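Local coordinates for vestitone reductase (Medicago sativa, PDB 2P4H), which catalyses the stereospecific NADPH-dependent reduction of (3R)-vestitone, the penultimate step in the biosynthesis of the defensive phytoalexin medicarpin, at residues A[17-20]-A[21-25]; A[234-237]-A[238-242]; A[312-315]-A[316-319]. All coordinates share one frame; numbering follows the deposited sequence.

Interaction 1: A[17-20]-A[21-25]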
loop_
_atom_site.group_PDB
_atom_site.type_symbol
_atom_site.label_atom_id
_atom_site.label_comp_id
_atom_site.label_asym_id
_atom_site.label_seq_id
_atom_site.Cartn_x
_atom_site.Cartn_y
_atom_site.Cartn_z
ATOM N N ILE A 17 6.036 -6.937 -3.502
ATOM C CA ILE A 17 6.216 -6.431 -4.854
ATOM C C ILE A 17 7.519 -6.966 -5.459
ATOM O O ILE A 17 7.568 -7.276 -6.649
ATOM C CB ILE A 17 6.186 -4.882 -4.864
ATOM C CG1 ILE A 17 4.735 -4.412 -4.700
ATOM C CG2 ILE A 17 6.788 -4.337 -6.156
ATOM C CD1 ILE A 17 4.560 -2.903 -4.672
ATOM N N ILE A 18 8.569 -7.087 -4.647
ATOM C CA ILE A 18 9.833 -7.624 -5.148
ATOM C C ILE A 18 9.610 -9.078 -5.570
ATOM O O ILE A 18 10.059 -9.506 -6.634
ATOM C CB ILE A 18 10.940 -7.554 -4.071
ATOM C CG1 ILE A 18 11.361 -6.094 -3.869
ATOM C CG2 ILE A 18 12.135 -8.419 -4.477
ATOM C CD1 ILE A 18 12.405 -5.888 -2.802
ATOM N N LYS A 19 8.904 -9.829 -4.730
ATOM C CA LYS A 19 8.589 -11.226 -5.017
ATOM C C LYS A 19 7.859 -11.311 -6.360
ATOM O O LYS A 19 8.218 -12.104 -7.236
ATOM C CB LYS A 19 7.699 -11.783 -3.899
ATOM C CG LYS A 19 7.140 -13.172 -4.143
ATOM C CD LYS A 19 6.261 -13.593 -2.972
ATOM C CE LYS A 19 5.611 -14.953 -3.193
ATOM N NZ LYS A 19 4.631 -14.942 -4.311
ATOM N N SER A 20 6.841 -10.473 -6.516
ATOM C CA SER A 20 6.032 -10.423 -7.726
ATOM C C SER A 20 6.839 -10.052 -8.967
ATOM O O SER A 20 6.696 -10.675 -10.021
ATOM C CB SER A 20 4.893 -9.419 -7.535
ATOM O OG SER A 20 4.178 -9.205 -8.738
ATOM N N LEU A 21 7.677 -9.031 -8.849
ATOM C CA LEU A 21 8.493 -8.599 -9.978
ATOM C C LEU A 21 9.409 -9.719 -10.457
ATOM O O LEU A 21 9.540 -9.955 -11.658
ATOM C CB LEU A 21 9.326 -7.376 -9.588
ATOM C CG LEU A 21 8.566 -6.047 -9.536
ATOM C CD1 LEU A 21 9.412 -4.991 -8.840
ATOM C CD2 LEU A 21 8.212 -5.611 -10.956
ATOM N N LEU A 22 10.039 -10.411 -9.516
ATOM C CA LEU A 22 10.939 -11.497 -9.871
ATOM C C LEU A 22 10.180 -12.636 -10.546
ATOM O O LEU A 22 10.670 -13.233 -11.507
ATOM C CB LEU A 22 11.673 -11.997 -8.624
ATOM C CG LEU A 22 12.681 -11.017 -8.009
ATOM C CD1 LEU A 22 13.198 -11.573 -6.697
ATOM C CD2 LEU A 22 13.834 -10.776 -8.978
ATOM N N GLU A 23 8.979 -12.930 -10.059
ATOM C CA GLU A 23 8.169 -13.999 -10.638
ATOM C C GLU A 23 7.733 -13.649 -12.054
ATOM O O GLU A 23 7.538 -14.535 -12.887
ATOM C CB GLU A 23 6.915 -14.248 -9.794
ATOM C CG GLU A 23 7.180 -14.574 -8.341
ATOM C CD GLU A 23 5.900 -14.762 -7.550
ATOM O OE1 GLU A 23 4.922 -14.034 -7.824
ATOM O OE2 GLU A 23 5.878 -15.625 -6.650
ATOM N N ASN A 24 7.584 -12.355 -12.322
ATOM C CA ASN A 24 7.139 -11.891 -13.628
ATOM C C ASN A 24 8.230 -11.550 -14.638
ATOM O O ASN A 24 7.960 -10.907 -15.652
ATOM C CB ASN A 24 6.187 -10.705 -13.449
ATOM C CG ASN A 24 4.801 -11.141 -13.003
ATOM O OD1 ASN A 24 4.055 -11.748 -13.772
ATOM N ND2 ASN A 24 4.457 -10.849 -11.755
ATOM N N GLY A 25 9.457 -11.977 -14.358
ATOM C CA GLY A 25 10.547 -11.743 -15.291
ATOM C C GLY A 25 11.355 -10.464 -15.193
ATOM O O GLY A 25 12.195 -10.207 -16.053
HETATM O O HOH W 1 3.154 -13.042 -5.951
#
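I17 and L21 run side by side on the buried flank of the helix, pointing the same way, with CG2 of I17 3.8 Å from CD1 of L21. One step round, I18 and L22 repeat the pattern with their own CG2 and CD1 atoms at 4.0 Å. Both isoleucines keep CG1 beside the backbone N and CG2 anti to it, which turns this methyl along the axis toward the leucine four residues on. Outside the contact the same side chains are enclosed: I17 and L21 touch F79 of strand 77-80, while I18, L21 and L22 meet V28 of strand 27-31. In chain order strand 3-7, helix 12-23 and strand 27-31 form a beta-alpha-beta unit, the first of a Rossmann-type fold, and the helix is its crossover. The side chain of I18 also comes within about 4 Å of G9, a predicted NADP(+)-binding residue of the glycine-rich turn.

The partly solvent-facing side, made by K19 and E23, is polar and looser. K19 stretches out with its chain bent only at its last torsion, and its NZ forms a salt bridge to OE2 of E23 at 2.7 Å, coming from 36° above the carboxylate plane. A water ties the same pair a second time, accepting from NZ of K19 and donating to OE1 of E23, so each carboxylate oxygen is linked to the ammonium group.

At the C-terminal end, next to helix 227-239, O of buried S20 is gripped twice by N24: ND2 donates at 2.8 Å and the backbone N at 3.0 Å, from opposite faces of the carbonyl plane. The hydrogen bond from ND2 is bent (140°). G25, with positive phi, is the C-prime residue of a Schellman motif in which N of Y26 returns to O of L21 and N of G25 bonds weakly to O of L22.

Interaction 2: A[234-237]-A[238-242]; sequences HIYL and LENSV
Y236 carries the carboxamide of N240 over one face of its ring, the two planes only 23° apart and stacked. ND2 of N240 stands 3.2 Å above the ring plane, offset toward the rim, where CD1 and CE1 of Y236 are the nearest atoms. CB of N240 adds a CH-pi contact over the same ring, 4.2 Å from its centroid. With CG anti to the backbone N (chi1 -178°), the tyrosine ring is swung along the helix toward its C-terminal end, where N240 leaves helical geometry.

The same asparagine closes on the last turn with two bonds. Its backbone N and its ND2 both donate to O of Y236, at 2.8 and 2.9 Å; the carbonyl oxygen lies in the amide plane of N240, and the ND2 bond is nearly straight (162°). Stacking and hydrogen bonding therefore both fix the rotation of this amide. On the next flank, I235 and E239 lie side by side, with CG2 of I235 3.5 Å from CD of E239, while OE2 of E239 is hydrogen-bonded to OH of Y26. The inverse gamma turn centred on S241 brings V242 back so that its CG2 packs crosswise on CD2 of L237 at 3.6 Å.

OH of Y236 bonds to O of A297. R119, at the start of strand 119-125, uses NE for O of L237 and NH2 for O of V242. L237 packs on that strand and on strand 182-187, whereas I235 leans on S20 and L21 of helix 12-23, so the end of helix 227-239 lies on the central parallel sheet beside that helix.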
loop_
_atom_site.group_PDB
_atom_site.type_symbol
_atom_site.label_atom_id
_atom_site.label_comp_id
_atom_site.label_asym_id
_atom_site.label_seq_id
_atom_site.Cartn_x
_atom_site.Cartn_y
_atom_site.Cartn_z
ATOM N N HIS A 234 0.655 -2.488 -9.984
ATOM C CA HIS A 234 1.913 -1.785 -10.228
ATOM C C HIS A 234 2.477 -2.187 -11.586
ATOM O O HIS A 234 2.860 -1.337 -12.388
ATOM C CB HIS A 234 2.948 -2.119 -9.142
ATOM C CG HIS A 234 2.788 -1.331 -7.878
ATOM N ND1 HIS A 234 3.625 -0.292 -7.532
ATOM C CD2 HIS A 234 1.894 -1.445 -6.868
ATOM C CE1 HIS A 234 3.255 0.198 -6.362
ATOM N NE2 HIS A 234 2.207 -0.485 -5.937
ATOM N N ILE A 235 2.526 -3.489 -11.842
ATOM C CA ILE A 235 3.057 -3.981 -13.104
ATOM C C ILE A 235 2.183 -3.534 -14.275
ATOM O O ILE A 235 2.690 -3.137 -15.323
ATOM C CB ILE A 235 3.185 -5.520 -13.071
ATOM C CG1 ILE A 235 4.233 -5.919 -12.026
ATOM C CG2 ILE A 235 3.579 -6.048 -14.448
ATOM C CD1 ILE A 235 4.376 -7.420 -11.824
ATOM N N TYR A 236 0.868 -3.578 -14.090
ATOM C CA TYR A 236 -0.055 -3.163 -15.139
ATOM C C TYR A 236 0.163 -1.701 -15.535
ATOM O O TYR A 236 0.260 -1.370 -16.720
ATOM C CB TYR A 236 -1.506 -3.345 -14.682
ATOM C CG TYR A 236 -2.509 -2.975 -15.750
ATOM C CD1 TYR A 236 -2.870 -3.890 -16.741
ATOM C CD2 TYR A 236 -3.045 -1.690 -15.811
ATOM C CE1 TYR A 236 -3.736 -3.532 -17.766
ATOM C CE2 TYR A 236 -3.912 -1.318 -16.837
ATOM C CZ TYR A 236 -4.254 -2.244 -17.809
ATOM O OH TYR A 236 -5.115 -1.883 -18.818
ATOM N N LEU A 237 0.240 -0.823 -14.542
ATOM C CA LEU A 237 0.425 0.599 -14.806
ATOM C C LEU A 237 1.810 0.920 -15.362
ATOM O O LEU A 237 1.998 1.943 -16.019
ATOM C CB LEU A 237 0.139 1.399 -13.533
ATOM C CG LEU A 237 -1.335 1.302 -13.118
ATOM C CD1 LEU A 237 -1.528 1.867 -11.720
ATOM C CD2 LEU A 237 -2.201 2.041 -14.132
ATOM N N LEU A 238 2.777 0.049 -15.102
ATOM C CA LEU A 238 4.120 0.246 -15.629
ATOM C C LEU A 238 4.154 -0.157 -17.104
ATOM O O LEU A 238 4.801 0.502 -17.920
ATOM C CB LEU A 238 5.131 -0.611 -14.860
ATOM C CG LEU A 238 6.520 -0.749 -15.498
ATOM C CD1 LEU A 238 7.234 0.593 -15.495
ATOM C CD2 LEU A 238 7.330 -1.784 -14.733
ATOM N N GLU A 239 3.444 -1.234 -17.436
ATOM C CA GLU A 239 3.424 -1.768 -18.799
ATOM C C GLU A 239 2.390 -1.163 -19.746
ATOM O O GLU A 239 2.533 -1.264 -20.965
ATOM C CB GLU A 239 3.220 -3.288 -18.758
ATOM C CG GLU A 239 4.222 -4.040 -17.890
ATOM C CD GLU A 239 4.010 -5.548 -17.915
ATOM O OE1 GLU A 239 2.851 -5.990 -18.087
ATOM O OE2 GLU A 239 4.997 -6.293 -17.744
ATOM N N ASN A 240 1.350 -0.549 -19.196
ATOM C CA ASN A 240 0.296 0.049 -20.013
ATOM C C ASN A 240 0.276 1.563 -19.857
ATOM O O ASN A 240 0.086 2.090 -18.759
ATOM C CB ASN A 240 -1.052 -0.558 -19.625
ATOM C CG ASN A 240 -1.119 -2.045 -19.922
ATOM O OD1 ASN A 240 -1.462 -2.455 -21.033
ATOM N ND2 ASN A 240 -0.772 -2.862 -18.935
ATOM N N SER A 241 0.460 2.253 -20.979
ATOM C CA SER A 241 0.518 3.709 -21.013
ATOM C C SER A 241 -0.788 4.465 -20.794
ATOM O O SER A 241 -1.091 5.418 -21.519
ATOM C CB SER A 241 1.150 4.160 -22.334
ATOM O OG SER A 241 0.399 3.692 -23.439
ATOM N N VAL A 242 -1.563 4.051 -19.797
ATOM C CA VAL A 242 -2.809 4.743 -19.483
ATOM C C VAL A 242 -2.412 6.060 -18.812
ATOM O O VAL A 242 -1.265 6.228 -18.399
ATOM C CB VAL A 242 -3.706 3.895 -18.548
ATOM C CG1 VAL A 242 -4.119 2.614 -19.259
ATOM C CG2 VAL A 242 -2.969 3.566 -17.259
#

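Interaction 3: A[312-315]-A[316-319]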
loop_
_atom_site.group_PDB
_atom_site.type_symbol
_atom_site.label_atom_id
_atom_site.label_comp_id
_atom_site.label_asym_id
_atom_site.label_seq_id
_atom_site.Cartn_x
_atom_site.Cartn_y
_atom_site.Cartn_z
ATOM N N ALA A 312 -4.309 -14.569 3.943
ATOM C CA ALA A 312 -3.803 -13.971 5.169
ATOM C C ALA A 312 -3.866 -14.970 6.327
ATOM O O ALA A 312 -2.906 -15.125 7.081
ATOM C CB ALA A 312 -4.608 -12.718 5.511
ATOM N N ILE A 313 -4.996 -15.654 6.462
ATOM C CA ILE A 313 -5.168 -16.616 7.541
ATOM C C ILE A 313 -4.203 -17.796 7.448
ATOM O O ILE A 313 -3.576 -18.160 8.448
ATOM C CB ILE A 313 -6.637 -17.092 7.600
ATOM C CG1 ILE A 313 -7.500 -15.958 8.168
ATOM C CG2 ILE A 313 -6.763 -18.351 8.449
ATOM C CD1 ILE A 313 -8.992 -16.180 8.041
ATOM N N GLN A 314 -4.056 -18.382 6.262
ATOM C CA GLN A 314 -3.137 -19.509 6.109
ATOM C C GLN A 314 -1.698 -19.074 6.391
ATOM O O GLN A 314 -0.926 -19.815 7.008
ATOM C CB GLN A 314 -3.222 -20.108 4.700
ATOM C CG GLN A 314 -4.581 -20.689 4.321
ATOM C CD GLN A 314 -5.185 -21.566 5.406
ATOM O OE1 GLN A 314 -4.477 -22.302 6.098
ATOM N NE2 GLN A 314 -6.502 -21.504 5.547
ATOM N N CYS A 315 -1.333 -17.874 5.946
ATOM C CA CYS A 315 0.021 -17.380 6.165
ATOM C C CYS A 315 0.250 -17.178 7.661
ATOM O O CYS A 315 1.295 -17.555 8.197
ATOM C CB CYS A 315 0.244 -16.068 5.406
ATOM S SG CYS A 315 1.969 -15.523 5.366
ATOM N N CYS A 316 -0.732 -16.596 8.341
ATOM C CA CYS A 316 -0.616 -16.380 9.777
ATOM C C CYS A 316 -0.475 -17.702 10.528
ATOM O O CYS A 316 0.298 -17.801 11.481
ATOM C CB CYS A 316 -1.830 -15.612 10.301
ATOM S SG CYS A 316 -1.778 -13.845 9.942
ATOM N N LYS A 317 -1.223 -18.715 10.104
ATOM C CA LYS A 317 -1.147 -20.027 10.748
ATOM C C LYS A 317 0.246 -20.624 10.577
ATOM O O LYS A 317 0.834 -21.144 11.526
ATOM C CB LYS A 317 -2.195 -20.967 10.150
ATOM C CG LYS A 317 -3.624 -20.623 10.546
ATOM C CD LYS A 317 -4.641 -21.343 9.676
ATOM C CE LYS A 317 -4.512 -22.854 9.772
ATOM N NZ LYS A 317 -5.479 -23.527 8.854
ATOM N N GLU A 318 0.776 -20.537 9.363
ATOM C CA GLU A 318 2.099 -21.068 9.058
ATOM C C GLU A 318 3.194 -20.405 9.881
ATOM O O GLU A 318 4.139 -21.065 10.326
ATOM C CB GLU A 318 2.419 -20.861 7.577
ATOM C CG GLU A 318 1.586 -21.687 6.617
ATOM C CD GLU A 318 1.727 -21.212 5.182
ATOM O OE1 GLU A 318 2.772 -20.605 4.853
ATOM O OE2 GLU A 318 0.802 -21.453 4.379
ATOM N N LYS A 319 3.059 -19.100 10.089
ATOM C CA LYS A 319 4.060 -18.333 10.815
ATOM C C LYS A 319 3.856 -18.199 12.321
ATOM O O LYS A 319 4.664 -17.565 13.004
ATOM C CB LYS A 319 4.202 -16.958 10.159
ATOM C CG LYS A 319 4.719 -17.045 8.726
ATOM C CD LYS A 319 4.923 -15.676 8.101
ATOM C CE LYS A 319 5.485 -15.791 6.692
ATOM N NZ LYS A 319 6.836 -16.426 6.669
HETATM O O HOH W 2 -8.303 -23.284 7.044
#
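Four successive backbone bonds of the i to i+4 type run through this part of helix 305-319: N of C316 to O of A312 and N of K317 to O of I313, both at 2.9 Å, then E318 to Q314 and K319 to C315. Their N-H...O angles, 150° to 162°, are consistent with alpha-helical bonding.

Among the side chains, Q314 and K317 lie alongside each other and point the same way. NZ of K317 donates to OE1 of Q314 at 3.2 Å, in the carbonyl plane and on a lone pair. The glutamine is bent at its second torsion and the lysine at its third, and these two bends bring the polar ends together. NE2 of Q314 bonds to OD1 of D310, a turn earlier, and to a water at 2.9 Å, which also accepts a weak bond from NZ of K317. The lysine's aliphatic part crosses I313, its CD 3.9 Å from CG2 of the isoleucine. Farther along, CE of K319 rests 3.8 Å from SG of C315.

OE1 of E318 forms a salt bridge with NH2 of R193. A312 and C316 pack against I203 of helix 201-206, I313 meets Y267 just after helix 256-266, and the backbone of C316 bonds with L322, folding the C-terminal tail back on the helix.

How the interactions relate
Interactions 1 and 2 lie at the C-terminal ends of two helices that touch directly, although the centres of the two contacts are 15 Å apart. CD1 of I235 lies 3.4 Å from ND2 of N24 and 3.6 Å from OG of S20, so the C-terminal end of helix 12-23 abuts the flank of helix 227-239. Both belong to the Rossmann-type part of the protein and approach the predicted NADP(+) site, interaction 2 through H234, whose side chain is about 5 Å from that of L13. Interaction 3 stands apart, its nearest atoms about 9 Å from interaction 1 and 18 Å from interaction 2; the side chain of A312 is still about 8 Å from that of F12 of that predicted site.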